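Local coordinates for flagellar basal body protein (Helicobacter pylori, PDB 5NPY) that probably polymerises with copies of itself to build the hook, the curved segment that couples the bacterial flagellar motor to its filament, at residues 232-237 against 329-334; 262-267 against 272-277; 285-288 against 292-295; 385-388 against 393-396. All coordinates share one frame; numbering follows the deposited sequence.

Contact 1. Residues 232-237 against 329-334; sequences LANDDN and ADKLGL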
loop_
_atom_site.group_PDB
_atom_site.type_symbol
_atom_site.label_atom_id
_atom_site.label_comp_id
_atom_site.label_asym_id
_atom_site.label_seq_id
_atom_site.Cartn_x
_atom_site.Cartn_y
_atom_site.Cartn_z
ATOM N N LEU A 232 -6.144 3.268 26.659
ATOM C CA LEU A 232 -5.490 4.438 27.228
ATOM C C LEU A 232 -4.199 4.034 27.932
ATOM O O LEU A 232 -3.930 2.851 28.166
ATOM C CB LEU A 232 -6.411 5.153 28.217
ATOM C CG LEU A 232 -7.644 5.849 27.629
ATOM C CD1 LEU A 232 -8.542 6.232 28.763
ATOM C CD2 LEU A 232 -7.239 7.075 26.814
ATOM N N ALA A 233 -3.411 5.045 28.299
ATOM C CA ALA A 233 -2.225 4.859 29.123
ATOM C C ALA A 233 -2.031 6.123 29.944
ATOM O O ALA A 233 -2.492 7.202 29.559
ATOM C CB ALA A 233 -0.977 4.550 28.269
ATOM N N ASN A 234 -1.323 5.992 31.079
ATOM C CA ASN A 234 -1.065 7.150 31.925
ATOM C C ASN A 234 0.186 7.902 31.462
ATOM O O ASN A 234 0.793 7.592 30.438
ATOM C CB ASN A 234 -0.959 6.761 33.404
ATOM C CG ASN A 234 0.196 5.804 33.710
ATOM O OD1 ASN A 234 1.223 5.771 33.027
ATOM N ND2 ASN A 234 0.021 5.023 34.771
ATOM N N ASP A 235 0.587 8.894 32.256
ATOM C CA ASP A 235 1.658 9.814 31.888
ATOM C C ASP A 235 3.020 9.129 31.808
ATOM O O ASP A 235 3.907 9.593 31.082
ATOM C CB ASP A 235 1.708 10.954 32.901
ATOM C CG ASP A 235 2.460 12.134 32.388
ATOM O OD1 ASP A 235 3.269 12.710 33.154
ATOM O OD2 ASP A 235 2.233 12.476 31.208
ATOM N N ASP A 236 3.221 8.050 32.553
ATOM C CA ASP A 236 4.450 7.279 32.461
ATOM C C ASP A 236 4.334 6.135 31.453
ATOM O O ASP A 236 5.167 5.211 31.464
ATOM C CB ASP A 236 4.849 6.770 33.852
ATOM C CG ASP A 236 4.850 7.888 34.908
ATOM O OD1 ASP A 236 4.404 7.635 36.053
ATOM O OD2 ASP A 236 5.287 9.021 34.588
ATOM N N ASN A 237 3.317 6.189 30.580
ATOM C CA ASN A 237 3.131 5.326 29.412
ATOM C C ASN A 237 2.703 3.909 29.775
ATOM O O ASN A 237 2.755 3.008 28.934
ATOM C CB ASN A 237 4.382 5.291 28.526
ATOM C CG ASN A 237 4.609 6.613 27.817
ATOM O OD1 ASN A 237 3.885 7.573 28.052
ATOM N ND2 ASN A 237 5.605 6.667 26.945
ATOM N N ALA A 329 -7.670 2.995 39.171
ATOM C CA ALA A 329 -7.472 4.156 39.977
ATOM C C ALA A 329 -5.998 4.383 40.218
ATOM O O ALA A 329 -5.526 5.467 40.057
ATOM C CB ALA A 329 -8.194 3.996 41.274
ATOM N N ASP A 330 -5.278 3.339 40.571
ATOM C CA ASP A 330 -3.856 3.418 40.805
ATOM C C ASP A 330 -3.182 3.954 39.555
ATOM O O ASP A 330 -2.412 4.833 39.625
ATOM C CB ASP A 330 -3.225 2.044 41.114
ATOM C CG ASP A 330 -3.618 1.458 42.473
ATOM O OD1 ASP A 330 -4.132 2.135 43.351
ATOM O OD2 ASP A 330 -3.398 0.260 42.669
ATOM N N LYS A 331 -3.498 3.394 38.413
ATOM C CA LYS A 331 -2.941 3.781 37.142
ATOM C C LYS A 331 -3.171 5.207 36.737
ATOM O O LYS A 331 -2.330 5.809 36.181
ATOM C CB LYS A 331 -3.507 2.897 36.071
ATOM C CG LYS A 331 -2.937 1.523 36.031
ATOM C CD LYS A 331 -1.526 1.572 35.607
ATOM C CE LYS A 331 -0.913 0.214 35.743
ATOM N NZ LYS A 331 0.484 0.382 36.144
ATOM N N LEU A 332 -4.337 5.721 37.038
ATOM C CA LEU A 332 -4.703 7.049 36.708
ATOM C C LEU A 332 -4.358 8.065 37.766
ATOM O O LEU A 332 -4.518 9.218 37.540
ATOM C CB LEU A 332 -6.196 7.099 36.498
ATOM C CG LEU A 332 -6.685 6.406 35.256
ATOM C CD1 LEU A 332 -8.140 6.022 35.335
ATOM C CD2 LEU A 332 -6.371 7.204 34.017
ATOM N N GLY A 333 -3.896 7.639 38.918
ATOM C CA GLY A 333 -3.625 8.565 39.979
ATOM C C GLY A 333 -4.899 9.174 40.528
ATOM O O GLY A 333 -4.951 10.331 40.829
ATOM N N LEU A 334 -5.922 8.370 40.660
ATOM C CA LEU A 334 -7.172 8.832 41.153
ATOM C C LEU A 334 -7.541 8.191 42.475
ATOM O O LEU A 334 -8.672 8.218 42.871
ATOM C CB LEU A 334 -8.237 8.553 40.125
ATOM C CG LEU A 334 -8.384 9.537 38.972
ATOM C CD1 LEU A 334 -9.498 9.105 38.049
ATOM C CD2 LEU A 334 -8.609 10.958 39.445
#
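Asn234 reaches across to the last turn of helix 327-332 and donates its amide ND2 to the carbonyl oxygen of Lys331, 2.9 Å away. The bond is nearly straight, with 160° at the hydrogen, and the oxygen lies within the plane of the asparagine amide. On the acceptor side the amide nitrogen sits in the carbonyl plane and uses a lone pair of Lys331 O. Asn234 has its CG between the backbone N and the carbonyl carbon (chi1 62°), which brings CB itself to 3.2 Å from Lys331 O. The helix ends here in a Schellman motif closed by Gly333, whose phi is positive, so the carbonyl that takes the bond belongs to the final turn. Residues 234-237 form a type I beta turn, with Asn237 N bonded to Asn234 O. Asn234 OD1 accepts a weak bond from Asp236 N, while ND2 also serves Glu238 OE1; partners on both ends of the amide thus limit its rotation. Lys331 bends at chi2 (-68°), bringing CD to 3.9 Å from Asn234 ND2. Its NZ forms a long, weak ion pair with Glu238.

Contact 2. Residues 262-267 against 272-277; sequences FVFTYG and GENQFK
Phe276 and Tyr266, the two residues most buried by the contact, pack against each other from neighbouring strands. Phe276 turns CG between its backbone N and carbonyl carbon (chi1 64°), which folds the ring back over the adjacent strand; CA of Tyr266 then lies over one ring face, 4.2 Å from the centroid of the Phe276 ring, as a CH-pi contact. Phe264 CB touches the same ring at CE1, 3.7 Å away. At the tyrosine ring, Lys277 O meets the edge near the ring plane, and Lys277 NZ bonds to Tyr266 OH at 3.2 Å. Both polar ends also engage Asp228, the lysine by a salt bridge and the hydroxyl by a hydrogen bond. Strands 260-266 and 275-276 are parallel neighbours at one margin of a mixed five-stranded sheet, with Tyr266 and Phe276 on one face and Thr265 and Gln275 on the other. Their backbones are joined by Thr265 N to Asn274 O, Phe276 N to Thr265 O at 3.0 Å, and Gly267 N to Phe276 O at 2.8 Å. Asn274, third in buried surface, extends the pairing with its side chain: ND2 donates to Val263 O at 3.2 Å from above the carbonyl plane, and CB approaches Phe264 CD1 at 3.7 Å, the amide standing almost perpendicular to the phenyl ring. A water donates to Glu273 O; Thr265 OG1 is bonded to Lys247 NZ.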
loop_
_atom_site.group_PDB
_atom_site.type_symbol
_atom_site.label_atom_id
_atom_site.label_comp_id
_atom_site.label_asym_id
_atom_site.label_seq_id
_atom_site.Cartn_x
_atom_site.Cartn_y
_atom_site.Cartn_z
ATOM N N PHE A 262 -19.484 0.653 46.902
ATOM C CA PHE A 262 -19.932 0.275 45.564
ATOM C C PHE A 262 -18.783 -0.387 44.816
ATOM O O PHE A 262 -17.623 -0.003 44.969
ATOM C CB PHE A 262 -20.384 1.474 44.718
ATOM C CG PHE A 262 -21.442 2.315 45.350
ATOM C CD1 PHE A 262 -22.780 2.078 45.082
ATOM C CD2 PHE A 262 -21.101 3.362 46.187
ATOM C CE1 PHE A 262 -23.756 2.856 45.653
ATOM C CE2 PHE A 262 -22.070 4.142 46.760
ATOM C CZ PHE A 262 -23.402 3.887 46.498
ATOM N N VAL A 263 -19.110 -1.358 43.976
ATOM C CA VAL A 263 -18.132 -1.982 43.097
ATOM C C VAL A 263 -18.572 -1.783 41.653
ATOM O O VAL A 263 -19.683 -2.171 41.274
ATOM C CB VAL A 263 -17.942 -3.473 43.406
ATOM C CG1 VAL A 263 -16.968 -4.085 42.409
ATOM C CG2 VAL A 263 -17.422 -3.648 44.827
ATOM N N PHE A 264 -17.703 -1.167 40.861
ATOM C CA PHE A 264 -17.820 -1.119 39.417
ATOM C C PHE A 264 -16.786 -2.071 38.826
ATOM O O PHE A 264 -15.709 -2.270 39.401
ATOM C CB PHE A 264 -17.586 0.297 38.887
ATOM C CG PHE A 264 -18.420 1.355 39.549
ATOM C CD1 PHE A 264 -19.580 1.035 40.235
ATOM C CD2 PHE A 264 -18.052 2.682 39.457
ATOM C CE1 PHE A 264 -20.354 2.017 40.830
ATOM C CE2 PHE A 264 -18.828 3.687 40.046
ATOM C CZ PHE A 264 -19.984 3.354 40.730
ATOM N N THR A 265 -17.116 -2.664 37.679
ATOM C CA THR A 265 -16.283 -3.684 37.052
ATOM C C THR A 265 -16.138 -3.407 35.562
ATOM O O THR A 265 -17.135 -3.193 34.868
ATOM C CB THR A 265 -16.876 -5.089 37.247
ATOM O OG1 THR A 265 -16.915 -5.423 38.641
ATOM C CG2 THR A 265 -16.074 -6.128 36.481
ATOM N N TYR A 266 -14.905 -3.454 35.065
ATOM C CA TYR A 266 -14.677 -3.256 33.644
ATOM C C TYR A 266 -15.172 -4.457 32.857
ATOM O O TYR A 266 -14.868 -5.608 33.197
ATOM C CB TYR A 266 -13.197 -3.006 33.350
ATOM C CG TYR A 266 -12.910 -2.818 31.876
ATOM C CD1 TYR A 266 -12.501 -3.892 31.078
ATOM C CD2 TYR A 266 -13.066 -1.565 31.268
ATOM C CE1 TYR A 266 -12.255 -3.726 29.712
ATOM C CE2 TYR A 266 -12.808 -1.388 29.901
ATOM C CZ TYR A 266 -12.396 -2.469 29.137
ATOM O OH TYR A 266 -12.146 -2.311 27.802
ATOM N N GLY A 267 -15.902 -4.176 31.787
ATOM C CA GLY A 267 -16.433 -5.210 30.920
ATOM C C GLY A 267 -17.601 -4.676 30.112
ATOM O O GLY A 267 -17.970 -3.505 30.204
ATOM N N GLY A 272 -23.746 -8.218 33.397
ATOM C CA GLY A 272 -23.358 -8.105 34.793
ATOM C C GLY A 272 -23.915 -6.874 35.497
ATOM O O GLY A 272 -24.862 -6.210 35.045
ATOM N N GLU A 273 -23.286 -6.569 36.628
ATOM C CA GLU A 273 -23.704 -5.491 37.512
ATOM C C GLU A 273 -22.627 -4.412 37.569
ATOM O O GLU A 273 -21.441 -4.711 37.801
ATOM C CB GLU A 273 -23.989 -6.035 38.914
ATOM C CG GLU A 273 -24.501 -5.004 39.904
ATOM C CD GLU A 273 -24.512 -5.532 41.325
ATOM O OE1 GLU A 273 -24.043 -6.674 41.533
ATOM O OE2 GLU A 273 -24.978 -4.806 42.232
ATOM N N ASN A 274 -23.053 -3.158 37.367
ATOM C CA ASN A 274 -22.180 -1.984 37.433
ATOM C C ASN A 274 -20.965 -2.137 36.527
ATOM O O ASN A 274 -19.849 -1.784 36.899
ATOM C CB ASN A 274 -21.748 -1.693 38.880
ATOM C CG ASN A 274 -22.915 -1.286 39.757
ATOM O OD1 ASN A 274 -23.972 -0.919 39.246
ATOM N ND2 ASN A 274 -22.738 -1.355 41.078
ATOM N N GLN A 275 -21.174 -2.683 35.331
ATOM C CA GLN A 275 -20.081 -2.842 34.382
ATOM C C GLN A 275 -19.936 -1.589 33.526
ATOM O O GLN A 275 -20.905 -0.891 33.242
ATOM C CB GLN A 275 -20.287 -4.080 33.506
ATOM C CG GLN A 275 -20.292 -5.370 34.322
ATOM C CD GLN A 275 -19.694 -6.577 33.605
ATOM O OE1 GLN A 275 -19.505 -6.576 32.385
ATOM N NE2 GLN A 275 -19.404 -7.622 34.370
ATOM N N PHE A 276 -18.703 -1.285 33.158
ATOM C CA PHE A 276 -18.400 -0.129 32.328
ATOM C C PHE A 276 -17.255 -0.494 31.413
ATOM O O PHE A 276 -16.461 -1.400 31.708
ATOM C CB PHE A 276 -17.996 1.116 33.131
ATOM C CG PHE A 276 -16.702 0.945 33.914
ATOM C CD1 PHE A 276 -16.687 0.202 35.112
ATOM C CD2 PHE A 276 -15.508 1.530 33.469
ATOM C CE1 PHE A 276 -15.501 0.031 35.852
ATOM C CE2 PHE A 276 -14.307 1.369 34.214
ATOM C CZ PHE A 276 -14.307 0.610 35.409
ATOM N N LYS A 277 -17.184 0.229 30.304
ATOM C CA LYS A 277 -16.156 0.009 29.306
ATOM C C LYS A 277 -15.550 1.348 28.889
ATOM O O LYS A 277 -14.318 1.495 28.879
ATOM C CB LYS A 277 -16.740 -0.701 28.098
ATOM C CG LYS A 277 -15.703 -1.018 27.037
ATOM C CD LYS A 277 -16.131 -2.179 26.239
ATOM C CE LYS A 277 -15.229 -2.339 25.021
ATOM N NZ LYS A 277 -14.004 -3.130 25.302
HETATM O O HOH W 1 -19.083 -4.331 39.333
#

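Contact 3. Residues 285-288 against 292-295; sequences LLKE and LDLN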
loop_
_atom_site.group_PDB
_atom_site.type_symbol
_atom_site.label_atom_id
_atom_site.label_comp_id
_atom_site.label_asym_id
_atom_site.label_seq_id
_atom_site.Cartn_x
_atom_site.Cartn_y
_atom_site.Cartn_z
ATOM N N LEU A 285 -22.104 5.851 35.456
ATOM C CA LEU A 285 -22.175 4.982 36.625
ATOM C C LEU A 285 -21.771 5.737 37.887
ATOM O O LEU A 285 -22.463 5.665 38.908
ATOM C CB LEU A 285 -21.288 3.761 36.388
ATOM C CG LEU A 285 -21.347 2.553 37.306
ATOM C CD1 LEU A 285 -22.776 1.994 37.391
ATOM C CD2 LEU A 285 -20.357 1.504 36.773
ATOM N N LEU A 286 -20.683 6.509 37.813
ATOM C CA LEU A 286 -20.251 7.320 38.949
ATOM C C LEU A 286 -21.263 8.401 39.324
ATOM O O LEU A 286 -21.386 8.743 40.502
ATOM C CB LEU A 286 -18.909 7.963 38.636
ATOM C CG LEU A 286 -18.309 8.845 39.716
ATOM C CD1 LEU A 286 -17.836 7.997 40.889
ATOM C CD2 LEU A 286 -17.171 9.643 39.104
ATOM N N LYS A 287 -21.980 8.967 38.349
ATOM C CA LYS A 287 -22.923 10.034 38.675
ATOM C C LYS A 287 -24.152 9.492 39.388
ATOM O O LYS A 287 -24.645 10.111 40.333
ATOM C CB LYS A 287 -23.346 10.790 37.415
ATOM C CG LYS A 287 -24.312 11.951 37.688
ATOM C CD LYS A 287 -23.679 13.029 38.594
ATOM C CE LYS A 287 -24.496 14.331 38.568
ATOM N NZ LYS A 287 -23.973 15.398 39.471
ATOM N N GLU A 288 -24.666 8.342 38.945
ATOM C CA GLU A 288 -25.864 7.764 39.545
ATOM C C GLU A 288 -25.606 7.258 40.968
ATOM O O GLU A 288 -26.385 7.542 41.887
ATOM C CB GLU A 288 -26.382 6.645 38.643
ATOM C CG GLU A 288 -26.790 7.171 37.283
ATOM C CD GLU A 288 -27.221 6.083 36.322
ATOM O OE1 GLU A 288 -26.787 4.926 36.509
ATOM O OE2 GLU A 288 -27.992 6.396 35.382
ATOM N N LEU A 292 -20.912 12.388 42.207
ATOM C CA LEU A 292 -19.718 13.021 41.675
ATOM C C LEU A 292 -19.703 13.017 40.150
ATOM O O LEU A 292 -20.267 12.131 39.495
ATOM C CB LEU A 292 -18.469 12.321 42.213
ATOM C CG LEU A 292 -18.519 12.007 43.712
ATOM C CD1 LEU A 292 -17.249 11.319 44.166
ATOM C CD2 LEU A 292 -18.758 13.271 44.515
ATOM N N ASP A 293 -19.048 14.037 39.595
ATOM C CA ASP A 293 -18.877 14.191 38.159
ATOM C C ASP A 293 -17.496 13.705 37.747
ATOM O O ASP A 293 -16.498 14.048 38.389
ATOM C CB ASP A 293 -19.039 15.652 37.740
ATOM C CG ASP A 293 -20.480 16.090 37.692
ATOM O OD1 ASP A 293 -20.719 17.291 37.906
ATOM O OD2 ASP A 293 -21.368 15.242 37.437
ATOM N N LEU A 294 -17.444 12.919 36.673
ATOM C CA LEU A 294 -16.195 12.560 36.007
ATOM C C LEU A 294 -16.032 13.425 34.756
ATOM O O LEU A 294 -16.746 13.229 33.762
ATOM C CB LEU A 294 -16.184 11.081 35.640
ATOM C CG LEU A 294 -14.886 10.723 34.932
ATOM C CD1 LEU A 294 -13.725 10.945 35.908
ATOM C CD2 LEU A 294 -14.935 9.307 34.394
ATOM N N ASN A 295 -15.088 14.372 34.803
ATOM C CA ASN A 295 -14.916 15.381 33.764
ATOM C C ASN A 295 -13.567 15.239 33.062
ATOM O O ASN A 295 -12.576 14.807 33.660
ATOM C CB ASN A 295 -15.010 16.800 34.354
ATOM C CG ASN A 295 -16.391 17.120 34.922
ATOM O OD1 ASN A 295 -16.508 17.659 36.024
ATOM N ND2 ASN A 295 -17.443 16.785 34.167
#
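The short connection from helix 279-289 into strand 293-298 packs the end of the helix on the start of a strand that pairs antiparallel with 308-313. Leu286 supplies the apolar part. Its CG stands opposite the backbone N (chi1 180°), directing the branch at the strand, and CD2 meets CB of Leu294 at 3.9 Å, the two side chains crossing at about a right angle. The same leucine sets CG 3.8 Å from Leu292 O, while the two side chains stay farther apart, Leu286 CG to Leu292 CB at 4.3 Å, and Leu292 carries the apolar layer onward to Ile312, Ile320 and Phe322. The CA atoms come nearest at Lys287 and Leu292, where CA of Lys287 makes a CA-H...O contact with Leu292 O at 3.5 Å. Beyond this point Lys287 bends at chi2 (62°) and is otherwise extended, so its aliphatic part runs over the same carbonyl, with CD 3.6 Å from Leu292 O. It ends beside Asp293, the two side chains lying side by side and pointing the same way. NZ forms a salt bridge with Asp293 OD2 at 3.3 Å, of which the hydrogen bond is weak, and it has a further weak bond to Gly291 O. Thr290 OG1, within the connection, is bonded to both Leu286 O and Leu292 N. The buried leucines therefore account for most of the close apolar packing, whereas the lysine-aspartate pair, on the more exposed flank and long in its bond, probably adds only a modest electrostatic attraction.

Contact 4. Residues 385-388 against 393-396; sequences PTSS and RKNQ
The CA atoms nearest each other across 385-388 and 393-396 are those of Ser387 and Lys394, 6.1 Å apart, and the backbones exchange no hydrogen bond. Both belong to the long loop linking antiparallel strands 370-381 and 396-406, so the contact closes the loop on itself at the protein surface. Side chains do the touching. Ser387 points its CB at the other segment, and with OG set between the backbone N and the carbonyl carbon (chi1 67°) the hydroxyl meets the aliphatic part of Lys394, OG to CG at 3.2 Å. That hydroxyl has its polar partner within its own arm of the loop, Asp384 O. The lysine comes toward the serine with CB and CG and then turns off, bending at chi2 (-123°) and chi3, so its amine leaves the contact to bond Asn395 OD1 at 3.3 Å and Ser425 OG. Arg393 takes no part across the contact; it lines the pocket of the bound tris-hydroxymethyl-methyl-ammonium, where Asn381 OD1 takes a bond from NE and Asn226 O one from NH2. Ser388 turns its hydroxyl to Lys271 and offers its carbonyl side to the lysine, with Ser388 O 3.8 Å from Lys394 CG.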
loop_
_atom_site.group_PDB
_atom_site.type_symbol
_atom_site.label_atom_id
_atom_site.label_comp_id
_atom_site.label_asym_id
_atom_site.label_seq_id
_atom_site.Cartn_x
_atom_site.Cartn_y
_atom_site.Cartn_z
ATOM N N PRO A 385 -11.226 -9.989 25.801
ATOM C CA PRO A 385 -11.473 -11.414 25.531
ATOM C C PRO A 385 -12.728 -11.952 26.187
ATOM O O PRO A 385 -13.251 -12.954 25.707
ATOM C CB PRO A 385 -10.210 -12.099 26.078
ATOM C CG PRO A 385 -9.684 -11.152 27.107
ATOM C CD PRO A 385 -9.935 -9.793 26.480
ATOM N N THR A 386 -13.245 -11.326 27.245
ATOM C CA THR A 386 -14.459 -11.849 27.865
ATOM C C THR A 386 -15.745 -11.383 27.184
ATOM O O THR A 386 -16.831 -11.716 27.668
ATOM C CB THR A 386 -14.525 -11.473 29.339
ATOM O OG1 THR A 386 -14.526 -10.046 29.467
ATOM C CG2 THR A 386 -13.339 -12.087 30.125
ATOM N N SER A 387 -15.651 -10.633 26.091
ATOM C CA SER A 387 -16.819 -10.189 25.342
ATOM C C SER A 387 -17.355 -11.307 24.444
ATOM O O SER A 387 -16.596 -12.113 23.908
ATOM C CB SER A 387 -16.450 -8.992 24.478
ATOM O OG SER A 387 -15.544 -9.427 23.476
ATOM N N SER A 388 -18.674 -11.335 24.268
ATOM C CA SER A 388 -19.344 -12.299 23.399
ATOM C C SER A 388 -19.654 -11.687 22.034
ATOM O O SER A 388 -19.512 -10.481 21.828
ATOM C CB SER A 388 -20.626 -12.792 24.056
ATOM O OG SER A 388 -21.479 -11.699 24.346
ATOM N N ARG A 393 -19.230 -3.474 21.308
ATOM C CA ARG A 393 -17.892 -2.947 21.081
ATOM C C ARG A 393 -16.903 -4.087 21.258
ATOM O O ARG A 393 -15.898 -3.959 21.971
ATOM C CB ARG A 393 -17.602 -1.784 22.029
ATOM C CG ARG A 393 -18.618 -0.620 21.931
ATOM C CD ARG A 393 -18.328 0.394 23.023
ATOM N NE ARG A 393 -16.957 0.895 22.895
ATOM C CZ ARG A 393 -16.599 2.143 22.592
ATOM N NH1 ARG A 393 -17.492 3.112 22.425
ATOM N NH2 ARG A 393 -15.308 2.426 22.520
ATOM N N LYS A 394 -17.210 -5.218 20.616
ATOM C CA LYS A 394 -16.307 -6.359 20.651
ATOM C C LYS A 394 -15.009 -6.082 19.893
ATOM O O LYS A 394 -13.913 -6.445 20.359
ATOM C CB LYS A 394 -17.003 -7.589 20.067
ATOM C CG LYS A 394 -16.356 -8.900 20.470
ATOM C CD LYS A 394 -15.949 -9.685 19.265
ATOM C CE LYS A 394 -17.126 -9.903 18.327
ATOM N NZ LYS A 394 -16.614 -10.119 16.960
ATOM N N ASN A 395 -15.110 -5.525 18.684
ATOM C CA ASN A 395 -13.937 -5.381 17.829
ATOM C C ASN A 395 -13.032 -4.240 18.275
ATOM O O ASN A 395 -13.502 -3.152 18.637
ATOM C CB ASN A 395 -14.355 -5.139 16.385
ATOM C CG ASN A 395 -14.977 -6.323 15.788
ATOM O OD1 ASN A 395 -14.891 -7.402 16.359
ATOM N ND2 ASN A 395 -15.633 -6.153 14.633
ATOM N N GLN A 396 -11.722 -4.482 18.210
ATOM C CA GLN A 396 -10.769 -3.401 18.398
ATOM C C GLN A 396 -10.912 -2.411 17.255
ATOM O O GLN A 396 -11.079 -2.801 16.094
ATOM C CB GLN A 396 -9.343 -3.932 18.454
ATOM C CG GLN A 396 -8.304 -2.907 18.069
ATOM C CD GLN A 396 -6.975 -3.207 18.680
ATOM O OE1 GLN A 396 -6.897 -3.636 19.838
ATOM N NE2 GLN A 396 -5.901 -2.990 17.909
#

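How the contacts relate
Contacts 2 and 3 both fall within the chain loop closed by contact 1, while contact 4 follows later. Contacts 2 and 3 join directly through Leu285, whose CD2 packs 3.4 Å from Phe264 CG and 3.3 Å from Asn274 O; their centres are about 14 Å apart. Contact 2 also touches contact 4, where Lys277 CE lies 3.5 Å from Arg393 O. This junction is near the ligand: Arg393 touches the bound tris-hydroxymethyl-methyl-ammonium, and the side chain of Lys277 is about 8 Å from it. Contact 1 touches none of the others, its nearest atoms being about 5 Å from contact 3 and 7 Å from contact 2.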